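Local structure of iota-carrageenase (Alteromonas sp., 1H80) at residues Ser36-Ser50 with Thr64-Ile78. The protein hydrolyses internal beta-1,4 linkages of iota-carrageenan, a sulfated galactan of red algal cell walls, with inversion of anomeric configuration. Numbering follows the deposited sequence.
Sequences SDDSNALQRAINAIS and TYHFLGIQMKSNVHI. With CA (calcium ion), chain D.
Leu-42 and Phe-67 meet on the buried, apolar side of this contact: CD2 of Leu-42 stands 3.6 Å from the Phe-67 ring centroid, 8° off the ring normal, a CH-pi contact over the face. Farther along helix 39-50, packing tightens where Ile-46 CD1 presses on Ile-70 CG2 at 3.4 Å, closer than usual for carbons, and also meets Met-72 SD. The partly exposed flank is polar instead, with a water 2.7 Å from Gln-43 OE1. Gln-43, bent at chi2, brings its amide to the backbone of Gln-71: OE1 accepts from Gln-71 N (2.8 Å, 171° at the hydrogen) and NE2 donates to Gln-71 O (2.9 Å, 169°). NE2 also donates to Asn-47 OD1, which accepts a second hydrogen bond from Lys-73 NZ, from the opposite face of its plane. With an alanine at Gln-43, Gln-71 N and O are likely to lose these partners, and Asn-47 OD1 one donor. Before the helix, Asp-38 grips calcium with OD1 and OD2 (2.4 Å each), beside Ser-36 O, Asn-31 and Asp-34; OD2 also accepts from His-66 N at 2.9 Å through its anti lone pair. Helix 39-50, probably capping the beta-helix, thus offers Gln-71 a strand-like partner, while metal and His-66 N together fix the Asp-38 carboxylate.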
ATOM      1  N   SER A  36     -24.965 -11.371  11.636  1.00 23.46           N
ATOM      2  CA  SER A  36     -25.645 -11.154  10.365  1.00 22.25           C
ATOM      3  C   SER A  36     -25.186  -9.900   9.621  1.00 20.88           C
ATOM      4  O   SER A  36     -24.771  -8.919  10.231  1.00 20.30           O
ATOM      5  CB  SER A  36     -27.157 -11.084  10.594  1.00 23.55           C
ATOM      6  OG  SER A  36     -27.635 -12.281  11.188  1.00 25.92           O
ATOM      7  N   ASP A  37     -25.288  -9.955   8.295  1.00 19.56           N
ATOM      8  CA  ASP A  37     -24.893  -8.868   7.398  1.00 18.52           C
ATOM      9  C   ASP A  37     -25.598  -7.545   7.703  1.00 17.71           C
ATOM     10  O   ASP A  37     -26.814  -7.497   7.885  1.00 17.95           O
ATOM     11  CB  ASP A  37     -25.168  -9.306   5.954  1.00 19.16           C
ATOM     12  CG  ASP A  37     -24.780  -8.259   4.930  1.00 21.54           C
ATOM     13  OD1 ASP A  37     -23.749  -7.584   5.113  1.00 18.92           O
ATOM     14  OD2 ASP A  37     -25.505  -8.132   3.920  1.00 22.92           O
ATOM     15  N   ASP A  38     -24.816  -6.471   7.752  1.00 16.50           N
ATOM     16  CA  ASP A  38     -25.341  -5.143   8.044  1.00 16.06           C
ATOM     17  C   ASP A  38     -25.159  -4.195   6.865  1.00 15.60           C
ATOM     18  O   ASP A  38     -25.375  -2.986   6.986  1.00 14.52           O
ATOM     19  CB  ASP A  38     -24.621  -4.579   9.268  1.00 16.06           C
ATOM     20  CG  ASP A  38     -24.769  -5.470  10.479  1.00 17.27           C
ATOM     21  OD1 ASP A  38     -25.906  -5.599  10.971  1.00 17.38           O
ATOM     22  OD2 ASP A  38     -23.759  -6.048  10.929  1.00 15.35           O
ATOM     23  N   SER A  39     -24.777  -4.749   5.721  1.00 15.26           N
ATOM     24  CA  SER A  39     -24.533  -3.952   4.526  1.00 15.06           C
ATOM     25  C   SER A  39     -25.705  -3.102   4.053  1.00 15.01           C
ATOM     26  O   SER A  39     -25.530  -1.927   3.730  1.00 14.63           O
ATOM     27  CB  SER A  39     -24.073  -4.857   3.380  1.00 14.59           C
ATOM     28  OG  SER A  39     -22.867  -5.520   3.713  1.00 15.58           O
ATOM     29  N   ASN A  40     -26.896  -3.688   3.991  1.00 14.71           N
ATOM     30  CA  ASN A  40     -28.051  -2.937   3.530  1.00 15.28           C
ATOM     31  C   ASN A  40     -28.351  -1.756   4.444  1.00 13.93           C
ATOM     32  O   ASN A  40     -28.673  -0.671   3.968  1.00 13.99           O
ATOM     33  CB  ASN A  40     -29.281  -3.844   3.423  1.00 17.26           C
ATOM     34  CG  ASN A  40     -30.518  -3.093   2.967  1.00 20.08           C
ATOM     35  OD1 ASN A  40     -31.430  -2.842   3.755  1.00 22.07           O
ATOM     36  ND2 ASN A  40     -30.547  -2.715   1.695  1.00 21.15           N
ATOM     37  N   ALA A  41     -28.238  -1.969   5.751  1.00 14.06           N
ATOM     38  CA  ALA A  41     -28.495  -0.902   6.713  1.00 13.44           C
ATOM     39  C   ALA A  41     -27.540   0.253   6.442  1.00 13.24           C
ATOM     40  O   ALA A  41     -27.952   1.411   6.371  1.00 13.05           O
ATOM     41  CB  ALA A  41     -28.304  -1.418   8.132  1.00 14.97           C
ATOM     42  N   LEU A  42     -26.261  -0.069   6.285  1.00 12.75           N
ATOM     43  CA  LEU A  42     -25.264   0.958   6.025  1.00 12.74           C
ATOM     44  C   LEU A  42     -25.498   1.636   4.682  1.00 12.22           C
ATOM     45  O   LEU A  42     -25.385   2.856   4.572  1.00 12.37           O
ATOM     46  CB  LEU A  42     -23.852   0.365   6.077  1.00 11.76           C
ATOM     47  CG  LEU A  42     -22.707   1.340   5.772  1.00 13.15           C
ATOM     48  CD1 LEU A  42     -22.800   2.568   6.676  1.00 13.62           C
ATOM     49  CD2 LEU A  42     -21.380   0.632   5.969  1.00 13.63           C
ATOM     50  N   GLN A  43     -25.842   0.860   3.656  1.00 11.42           N
ATOM     51  CA  GLN A  43     -26.071   1.460   2.353  1.00 12.71           C
ATOM     52  C   GLN A  43     -27.274   2.398   2.388  1.00 12.16           C
ATOM     53  O   GLN A  43     -27.246   3.467   1.785  1.00 13.44           O
ATOM     54  CB  GLN A  43     -26.277   0.388   1.285  1.00 11.98           C
ATOM     55  CG  GLN A  43     -26.231   0.951  -0.126  1.00 13.47           C
ATOM     56  CD  GLN A  43     -24.868   1.508  -0.472  1.00 14.70           C
ATOM     57  OE1 GLN A  43     -23.884   0.769  -0.530  1.00 15.97           O
ATOM     58  NE2 GLN A  43     -24.800   2.816  -0.700  1.00 13.76           N
ATOM     59  N   ARG A  44     -28.332   2.000   3.092  1.00 12.94           N
ATOM     60  CA  ARG A  44     -29.508   2.855   3.200  1.00 13.16           C
ATOM     61  C   ARG A  44     -29.152   4.151   3.924  1.00 13.13           C
ATOM     62  O   ARG A  44     -29.631   5.222   3.557  1.00 13.80           O
ATOM     63  CB  ARG A  44     -30.640   2.143   3.943  1.00 13.66           C
ATOM     64  CG  ARG A  44     -31.358   1.106   3.092  1.00 15.82           C
ATOM     65  CD  ARG A  44     -32.593   0.544   3.781  1.00 17.21           C
ATOM     66  NE  ARG A  44     -32.267  -0.368   4.871  1.00 19.60           N
ATOM     67  CZ  ARG A  44     -32.440  -0.092   6.160  1.00 20.31           C
ATOM     68  NH1 ARG A  44     -32.941   1.079   6.534  1.00 20.45           N
ATOM     69  NH2 ARG A  44     -32.113  -0.993   7.075  1.00 21.81           N
ATOM     70  N   ALA A  45     -28.309   4.048   4.947  1.00 13.28           N
ATOM     71  CA  ALA A  45     -27.896   5.226   5.709  1.00 12.78           C
ATOM     72  C   ALA A  45     -27.119   6.177   4.811  1.00 13.06           C
ATOM     73  O   ALA A  45     -27.388   7.377   4.768  1.00 13.79           O
ATOM     74  CB  ALA A  45     -27.037   4.808   6.895  1.00 12.99           C
ATOM     75  N   ILE A  46     -26.142   5.629   4.098  1.00 12.74           N
ATOM     76  CA  ILE A  46     -25.328   6.418   3.186  1.00 13.17           C
ATOM     77  C   ILE A  46     -26.202   7.094   2.132  1.00 13.42           C
ATOM     78  O   ILE A  46     -26.067   8.286   1.870  1.00 13.82           O
ATOM     79  CB  ILE A  46     -24.278   5.520   2.497  1.00 13.02           C
ATOM     80  CG1 ILE A  46     -23.225   5.105   3.523  1.00 13.57           C
ATOM     81  CG2 ILE A  46     -23.647   6.237   1.314  1.00 14.15           C
ATOM     82  CD1 ILE A  46     -22.319   3.994   3.040  1.00 13.95           C
ATOM     83  N   ASN A  47     -27.107   6.334   1.529  1.00 13.23           N
ATOM     84  CA  ASN A  47     -27.976   6.893   0.505  1.00 13.94           C
ATOM     85  C   ASN A  47     -28.843   8.021   1.053  1.00 13.17           C
ATOM     86  O   ASN A  47     -28.996   9.062   0.414  1.00 13.83           O
ATOM     87  CB  ASN A  47     -28.868   5.801  -0.088  1.00 14.76           C
ATOM     88  CG  ASN A  47     -28.083   4.762  -0.870  1.00 16.44           C
ATOM     89  OD1 ASN A  47     -26.909   4.955  -1.181  1.00 16.23           O
ATOM     90  ND2 ASN A  47     -28.739   3.655  -1.200  1.00 18.32           N
ATOM     91  N   ALA A  48     -29.404   7.812   2.240  1.00 13.94           N
ATOM     92  CA  ALA A  48     -30.261   8.811   2.865  1.00 14.23           C
ATOM     93  C   ALA A  48     -29.502  10.102   3.136  1.00 14.36           C
ATOM     94  O   ALA A  48     -30.001  11.195   2.872  1.00 15.50           O
ATOM     95  CB  ALA A  48     -30.832   8.267   4.162  1.00 14.48           C
ATOM     96  N   ILE A  49     -28.288   9.974   3.652  1.00 13.81           N
ATOM     97  CA  ILE A  49     -27.488  11.153   3.959  1.00 12.80           C
ATOM     98  C   ILE A  49     -27.057  11.890   2.696  1.00 13.40           C
ATOM     99  O   ILE A  49     -27.121  13.118   2.636  1.00 13.73           O
ATOM    100  CB  ILE A  49     -26.240  10.771   4.787  1.00 12.95           C
ATOM    101  CG1 ILE A  49     -26.681  10.217   6.143  1.00 13.92           C
ATOM    102  CG2 ILE A  49     -25.324  11.989   4.955  1.00 13.55           C
ATOM    103  CD1 ILE A  49     -25.551   9.663   6.976  1.00 14.61           C
ATOM    104  N   SER A  50     -26.638  11.148   1.676  1.00 13.33           N
ATOM    105  CA  SER A  50     -26.179  11.782   0.448  1.00 14.61           C
ATOM    106  C   SER A  50     -27.289  12.517  -0.297  1.00 15.50           C
ATOM    107  O   SER A  50     -27.013  13.400  -1.107  1.00 15.87           O
ATOM    108  CB  SER A  50     -25.526  10.752  -0.474  1.00 14.58           C
ATOM    109  OG  SER A  50     -24.823  11.409  -1.513  1.00 15.80           O
ATOM    110  N   THR A  64     -20.324  -5.103  16.695  1.00 14.91           N
ATOM    111  CA  THR A  64     -19.634  -5.816  15.635  1.00 15.72           C
ATOM    112  C   THR A  64     -20.536  -5.830  14.418  1.00 15.43           C
ATOM    113  O   THR A  64     -21.685  -6.269  14.482  1.00 15.49           O
ATOM    114  CB  THR A  64     -19.305  -7.256  16.061  1.00 16.66           C
ATOM    115  OG1 THR A  64     -18.393  -7.222  17.166  1.00 18.29           O
ATOM    116  CG2 THR A  64     -18.669  -8.019  14.907  1.00 17.81           C
ATOM    117  N   TYR A  65     -20.010  -5.345  13.302  1.00 14.55           N
ATOM    118  CA  TYR A  65     -20.778  -5.266  12.073  1.00 14.54           C
ATOM    119  C   TYR A  65     -20.137  -6.020  10.937  1.00 14.38           C
ATOM    120  O   TYR A  65     -18.914  -6.135  10.858  1.00 14.77           O
ATOM    121  CB  TYR A  65     -20.928  -3.807  11.657  1.00 14.69           C
ATOM    122  CG  TYR A  65     -21.523  -2.960  12.739  1.00 14.33           C
ATOM    123  CD1 TYR A  65     -22.906  -2.867  12.887  1.00 15.10           C
ATOM    124  CD2 TYR A  65     -20.710  -2.289  13.649  1.00 15.34           C
ATOM    125  CE1 TYR A  65     -23.463  -2.127  13.919  1.00 15.61           C
ATOM    126  CE2 TYR A  65     -21.257  -1.549  14.684  1.00 15.70           C
ATOM    127  CZ  TYR A  65     -22.633  -1.474  14.813  1.00 15.94           C
ATOM    128  OH  TYR A  65     -23.184  -0.755  15.842  1.00 16.92           O
ATOM    129  N   HIS A  66     -20.984  -6.524  10.052  1.00 14.54           N
ATOM    130  CA  HIS A  66     -20.528  -7.241   8.878  1.00 14.10           C
ATOM    131  C   HIS A  66     -20.937  -6.434   7.654  1.00 14.07           C
ATOM    132  O   HIS A  66     -22.125  -6.207   7.413  1.00 14.16           O
ATOM    133  CB  HIS A  66     -21.144  -8.640   8.835  1.00 15.44           C
ATOM    134  CG  HIS A  66     -20.594  -9.565   9.874  1.00 17.59           C
ATOM    135  ND1 HIS A  66     -20.940  -9.483  11.206  1.00 18.80           N
ATOM    136  CD2 HIS A  66     -19.682 -10.561   9.784  1.00 19.01           C
ATOM    137  CE1 HIS A  66     -20.264 -10.389  11.890  1.00 18.40           C
ATOM    138  NE2 HIS A  66     -19.493 -11.056  11.051  1.00 19.32           N
ATOM    139  N   PHE A  67     -19.940  -5.976   6.901  1.00 13.37           N
ATOM    140  CA  PHE A  67     -20.182  -5.188   5.701  1.00 13.78           C
ATOM    141  C   PHE A  67     -19.405  -5.760   4.528  1.00 14.18           C
ATOM    142  O   PHE A  67     -18.389  -6.429   4.712  1.00 15.35           O
ATOM    143  CB  PHE A  67     -19.687  -3.743   5.860  1.00 13.65           C
ATOM    144  CG  PHE A  67     -20.276  -2.998   7.018  1.00 13.80           C
ATOM    145  CD1 PHE A  67     -21.652  -2.913   7.193  1.00 14.11           C
ATOM    146  CD2 PHE A  67     -19.443  -2.318   7.905  1.00 13.77           C
ATOM    147  CE1 PHE A  67     -22.189  -2.158   8.233  1.00 14.50           C
ATOM    148  CE2 PHE A  67     -19.972  -1.560   8.946  1.00 13.96           C
ATOM    149  CZ  PHE A  67     -21.345  -1.479   9.109  1.00 14.44           C
ATOM    150  N   LEU A  68     -19.881  -5.464   3.325  1.00 14.74           N
ATOM    151  CA  LEU A  68     -19.195  -5.866   2.107  1.00 14.55           C
ATOM    152  C   LEU A  68     -19.801  -5.148   0.912  1.00 14.77           C
ATOM    153  O   LEU A  68     -21.023  -5.024   0.801  1.00 14.94           O
ATOM    154  CB  LEU A  68     -19.265  -7.382   1.886  1.00 15.89           C
ATOM    155  CG  LEU A  68     -18.141  -7.887   0.972  1.00 17.15           C
ATOM    156  CD1 LEU A  68     -16.810  -7.807   1.716  1.00 17.28           C
ATOM    157  CD2 LEU A  68     -18.411  -9.325   0.546  1.00 18.00           C
ATOM    158  N   GLY A  69     -18.936  -4.649   0.037  1.00 14.44           N
ATOM    159  CA  GLY A  69     -19.383  -3.971  -1.166  1.00 15.22           C
ATOM    160  C   GLY A  69     -20.199  -2.713  -0.958  1.00 15.19           C
ATOM    161  O   GLY A  69     -21.110  -2.424  -1.735  1.00 16.60           O
ATOM    162  N   ILE A  70     -19.876  -1.962   0.087  1.00 14.64           N
ATOM    163  CA  ILE A  70     -20.597  -0.730   0.380  1.00 14.84           C
ATOM    164  C   ILE A  70     -20.182   0.354  -0.607  1.00 15.33           C
ATOM    165  O   ILE A  70     -18.996   0.535  -0.880  1.00 16.33           O
ATOM    166  CB  ILE A  70     -20.290  -0.243   1.809  1.00 14.33           C
ATOM    167  CG1 ILE A  70     -20.591  -1.356   2.817  1.00 14.69           C
ATOM    168  CG2 ILE A  70     -21.097   1.010   2.117  1.00 15.25           C
ATOM    169  CD1 ILE A  70     -22.036  -1.798   2.831  1.00 15.80           C
ATOM    170  N   GLN A  71     -21.164   1.070  -1.144  1.00 15.01           N
ATOM    171  CA  GLN A  71     -20.892   2.138  -2.097  1.00 15.16           C
ATOM    172  C   GLN A  71     -21.008   3.480  -1.395  1.00 14.81           C
ATOM    173  O   GLN A  71     -22.100   3.913  -1.047  1.00 14.68           O
ATOM    174  CB  GLN A  71     -21.888   2.083  -3.258  1.00 17.34           C
ATOM    175  CG  GLN A  71     -21.922   0.747  -3.982  1.00 20.37           C
ATOM    176  CD  GLN A  71     -20.595   0.392  -4.618  1.00 22.60           C
ATOM    177  OE1 GLN A  71     -20.121   1.086  -5.518  1.00 24.82           O
ATOM    178  NE2 GLN A  71     -19.985  -0.692  -4.154  1.00 22.80           N
ATOM    179  N   MET A  72     -19.877   4.139  -1.183  1.00 14.12           N
ATOM    180  CA  MET A  72     -19.899   5.434  -0.522  1.00 14.29           C
ATOM    181  C   MET A  72     -20.455   6.487  -1.468  1.00 14.37           C
ATOM    182  O   MET A  72     -20.431   6.319  -2.688  1.00 15.16           O
ATOM    183  CB  MET A  72     -18.490   5.804  -0.064  1.00 14.51           C
ATOM    184  CG  MET A  72     -17.945   4.849   0.995  1.00 15.98           C
ATOM    185  SD  MET A  72     -19.002   4.790   2.468  1.00 18.73           S
ATOM    186  CE  MET A  72     -18.385   3.328   3.305  1.00 19.85           C
ATOM    187  N   LYS A  73     -20.970   7.571  -0.899  1.00 14.55           N
ATOM    188  CA  LYS A  73     -21.545   8.643  -1.692  1.00 15.02           C
ATOM    189  C   LYS A  73     -21.137  10.011  -1.169  1.00 13.75           C
ATOM    190  O   LYS A  73     -20.659  10.141  -0.042  1.00 13.98           O
ATOM    191  CB  LYS A  73     -23.070   8.524  -1.707  1.00 16.49           C
ATOM    192  CG  LYS A  73     -23.574   7.354  -2.539  1.00 19.78           C
ATOM    193  CD  LYS A  73     -25.091   7.351  -2.639  1.00 22.27           C
ATOM    194  CE  LYS A  73     -25.568   6.386  -3.711  1.00 24.82           C
ATOM    195  NZ  LYS A  73     -25.009   5.026  -3.516  1.00 26.79           N
ATOM    196  N   SER A  74     -21.342  11.023  -2.002  1.00 13.85           N
ATOM    197  CA  SER A  74     -20.983  12.392  -1.669  1.00 13.15           C
ATOM    198  C   SER A  74     -21.624  12.958  -0.416  1.00 12.80           C
ATOM    199  O   SER A  74     -22.775  12.661  -0.089  1.00 13.18           O
ATOM    200  CB  SER A  74     -21.320  13.320  -2.836  1.00 13.26           C
ATOM    201  OG  SER A  74     -20.605  12.956  -3.996  1.00 12.98           O
ATOM    202  N   ASN A  75     -20.848  13.791   0.267  1.00 12.71           N
ATOM    203  CA  ASN A  75     -21.268  14.483   1.469  1.00 12.20           C
ATOM    204  C   ASN A  75     -21.686  13.590   2.622  1.00 12.14           C
ATOM    205  O   ASN A  75     -22.530  13.961   3.434  1.00 13.06           O
ATOM    206  CB  ASN A  75     -22.380  15.468   1.111  1.00 12.91           C
ATOM    207  CG  ASN A  75     -21.928  16.479   0.077  1.00 12.99           C
ATOM    208  OD1 ASN A  75     -20.930  17.178   0.273  1.00 13.34           O
ATOM    209  ND2 ASN A  75     -22.652  16.558  -1.033  1.00 15.26           N
ATOM    210  N   VAL A  76     -21.079  12.412   2.687  1.00 11.02           N
ATOM    211  CA  VAL A  76     -21.346  11.470   3.758  1.00 11.55           C
ATOM    212  C   VAL A  76     -20.093  11.421   4.613  1.00 11.31           C
ATOM    213  O   VAL A  76     -18.988  11.226   4.109  1.00 12.06           O
ATOM    214  CB  VAL A  76     -21.656  10.063   3.216  1.00 11.78           C
ATOM    215  CG1 VAL A  76     -21.812   9.088   4.366  1.00 13.29           C
ATOM    216  CG2 VAL A  76     -22.937  10.106   2.393  1.00 12.65           C
ATOM    217  N   HIS A  77     -20.272  11.615   5.911  1.00 10.52           N
ATOM    218  CA  HIS A  77     -19.159  11.622   6.841  1.00 10.82           C
ATOM    219  C   HIS A  77     -19.435  10.619   7.931  1.00 11.37           C
ATOM    220  O   HIS A  77     -20.294  10.820   8.787  1.00 13.26           O
ATOM    221  CB  HIS A  77     -18.991  13.040   7.373  1.00 11.67           C
ATOM    222  CG  HIS A  77     -18.689  14.024   6.290  1.00 12.44           C
ATOM    223  ND1 HIS A  77     -17.413  14.239   5.821  1.00 11.55           N
ATOM    224  CD2 HIS A  77     -19.511  14.739   5.486  1.00 12.94           C
ATOM    225  CE1 HIS A  77     -17.460  15.039   4.771  1.00 13.08           C
ATOM    226  NE2 HIS A  77     -18.722  15.355   4.546  1.00 13.37           N
ATOM    227  N   ILE A  78     -18.702   9.516   7.866  1.00 10.27           N
ATOM    228  CA  ILE A  78     -18.866   8.430   8.810  1.00 10.88           C
ATOM    229  C   ILE A  78     -17.899   8.514   9.974  1.00 10.90           C
ATOM    230  O   ILE A  78     -16.699   8.722   9.793  1.00 10.96           O
ATOM    231  CB  ILE A  78     -18.695   7.077   8.088  1.00 11.42           C
ATOM    232  CG1 ILE A  78     -19.775   6.943   7.009  1.00 12.40           C
ATOM    233  CG2 ILE A  78     -18.775   5.928   9.085  1.00 12.11           C
ATOM    234  CD1 ILE A  78     -19.603   5.735   6.112  1.00 14.31           C
TER
HETATM  235 CA    CA D1493     -25.206  -7.531  12.125  1.00 16.65          CA
HETATM  236  O   HOH W   1     -24.325  -1.855  -1.017  1.00 23.48           O
HETATM  237  O   HOH W   2     -25.385  15.588  -1.024  1.00 28.40           O
HETATM  238  O   HOH W   3     -23.061  -8.183  13.114  1.00 18.37           O
HETATM  239  O   HOH W   4     -27.442  -7.942  11.635  1.00 22.56           O